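Local coordinates for Rho GTPase-activating protein 26 (Gallus gallus, PDB 1F7C), which stimulates GTP hydrolysis by the Rho-family GTPases RHOA and CDC42, through the RhoGAP (BH) domain contained in this chain, at residues Ala47-Gly52 with Leu159-Asp164. Residues are numbered along the deposited sequence; the frame is centred on the assembly and turned at random.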
loop_
_atom_site.group_PDB
_atom_site.type_symbol
_atom_site.label_atom_id
_atom_site.label_comp_id
_atom_site.label_asym_id
_atom_site.label_seq_id
_atom_site.Cartn_x
_atom_site.Cartn_y
_atom_site.Cartn_z
ATOM N N ALA A 47 -3.079 5.340 13.511
ATOM C CA ALA A 47 -2.368 4.799 14.664
ATOM C C ALA A 47 -0.863 4.703 14.419
ATOM O O ALA A 47 -0.051 5.044 15.289
ATOM C CB ALA A 47 -2.926 3.422 15.033
ATOM N N VAL A 48 -0.490 4.227 13.237
ATOM C CA VAL A 48 0.916 4.099 12.912
ATOM C C VAL A 48 1.569 5.475 12.907
ATOM O O VAL A 48 2.647 5.652 13.449
ATOM C CB VAL A 48 1.107 3.394 11.536
ATOM C CG1 VAL A 48 2.563 3.466 11.079
ATOM C CG2 VAL A 48 0.706 1.943 11.659
ATOM N N GLU A 49 0.910 6.462 12.312
ATOM C CA GLU A 49 1.504 7.782 12.253
ATOM C C GLU A 49 1.585 8.500 13.587
ATOM O O GLU A 49 2.622 9.072 13.906
ATOM C CB GLU A 49 0.777 8.651 11.236
ATOM C CG GLU A 49 0.834 8.082 9.845
ATOM C CD GLU A 49 0.344 9.052 8.804
ATOM O OE1 GLU A 49 -0.351 10.002 9.194
ATOM O OE2 GLU A 49 0.645 8.863 7.606
ATOM N N THR A 50 0.509 8.467 14.369
ATOM C CA THR A 50 0.502 9.150 15.660
ATOM C C THR A 50 1.284 8.479 16.783
ATOM O O THR A 50 1.578 9.127 17.784
ATOM C CB THR A 50 -0.949 9.427 16.177
ATOM O OG1 THR A 50 -1.699 8.207 16.221
ATOM C CG2 THR A 50 -1.653 10.432 15.281
ATOM N N ARG A 51 1.632 7.203 16.645
ATOM C CA ARG A 51 2.394 6.569 17.717
ATOM C C ARG A 51 3.349 5.453 17.337
ATOM O O ARG A 51 3.926 4.809 18.213
ATOM C CB ARG A 51 1.450 6.084 18.824
ATOM C CG ARG A 51 0.404 5.079 18.401
ATOM C CD ARG A 51 -0.757 5.082 19.398
ATOM N NE ARG A 51 -1.760 4.059 19.103
ATOM C CZ ARG A 51 -1.583 2.753 19.293
ATOM N NH1 ARG A 51 -0.436 2.292 19.791
ATOM N NH2 ARG A 51 -2.550 1.901 18.973
ATOM N N GLY A 52 3.551 5.225 16.047
ATOM C CA GLY A 52 4.463 4.162 15.659
ATOM C C GLY A 52 5.418 4.510 14.536
ATOM O O GLY A 52 6.122 3.632 14.025
ATOM N N LEU A 159 2.756 5.941 3.189
ATOM C CA LEU A 159 4.049 5.273 3.040
ATOM C C LEU A 159 5.174 6.281 2.789
ATOM O O LEU A 159 6.301 6.059 3.216
ATOM C CB LEU A 159 4.003 4.233 1.910
ATOM C CG LEU A 159 3.087 3.018 2.142
ATOM C CD1 LEU A 159 3.282 2.029 1.019
ATOM C CD2 LEU A 159 3.404 2.351 3.465
ATOM N N ALA A 160 4.868 7.387 2.112
ATOM C CA ALA A 160 5.871 8.420 1.836
ATOM C C ALA A 160 6.368 9.031 3.153
ATOM O O ALA A 160 7.538 9.392 3.278
ATOM C CB ALA A 160 5.281 9.520 0.952
ATOM N N LYS A 161 5.464 9.140 4.122
ATOM C CA LYS A 161 5.774 9.677 5.432
ATOM C C LYS A 161 6.596 8.660 6.198
ATOM O O LYS A 161 7.524 9.020 6.920
ATOM C CB LYS A 161 4.494 9.967 6.215
ATOM C CG LYS A 161 3.699 11.153 5.735
ATOM C CD LYS A 161 2.520 11.353 6.659
ATOM C CE LYS A 161 1.605 12.446 6.186
ATOM N NZ LYS A 161 0.539 12.650 7.210
ATOM N N VAL A 162 6.234 7.387 6.054
ATOM C CA VAL A 162 6.959 6.317 6.720
ATOM C C VAL A 162 8.390 6.326 6.203
ATOM O O VAL A 162 9.342 6.275 6.992
ATOM C CB VAL A 162 6.354 4.924 6.416
ATOM C CG1 VAL A 162 7.323 3.833 6.845
ATOM C CG2 VAL A 162 5.028 4.754 7.139
ATOM N N ALA A 163 8.535 6.410 4.877
ATOM C CA ALA A 163 9.852 6.392 4.243
ATOM C C ALA A 163 10.722 7.603 4.554
ATOM O O ALA A 163 11.947 7.496 4.595
ATOM C CB ALA A 163 9.714 6.234 2.716
ATOM N N ASP A 164 10.100 8.756 4.762
ATOM C CA ASP A 164 10.867 9.948 5.061
ATOM C C ASP A 164 11.539 9.830 6.444
ATOM O O ASP A 164 12.473 10.556 6.738
ATOM C CB ASP A 164 9.958 11.177 4.991
ATOM C CG ASP A 164 10.720 12.480 5.146
ATOM O OD1 ASP A 164 10.503 13.178 6.153
ATOM O OD2 ASP A 164 11.533 12.811 4.263
HETATM O O HOH W 1 -1.076 9.964 5.895
#
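E49 and K161 join two helical segments, 47-51 and 159-164, whose backbones stay well apart: the nearest CA atoms, those of E49 and V162, are 7.9 Å from each other. Long side chains therefore have to span the gap, and the pair illustrates how a surface salt bridge can link neighbouring helices. In E49, CG stands anti to the carbonyl carbon (chi1 -60°) and the chain runs on extended, which carries the carboxylate across to the other helix. K161, extended beyond CG, crosses the E49 side chain at about a right angle, and the two carboxylate oxygens then meet different parts of the lysine. OE2 rests against the aliphatic shaft, 3.3 Å from CD of K161, while OE1 takes the charged end in a weak, long salt bridge of 3.4 Å to NZ. A water closes a second path, donating to OE2 of E49 at 2.7 Å and accepting a weak bond from NZ of K161. The firmer direct hold on the glutamate comes from H158, whose ND1 is hydrogen-bonded to the same OE2. Replacing E49 with an alanine would probably leave K161 without its carboxylate mate, and H158 ND1 and the bridging water without this partner. On the buried side, V48 and V162 both pack on L58, whereas the salt bridge itself lies away from the predicted arginine finger, R60. The arrangement is that of a solvent-facing interhelical salt bridge, here joining helices 35-51 and 146-164 of the all-helical RhoGAP fold.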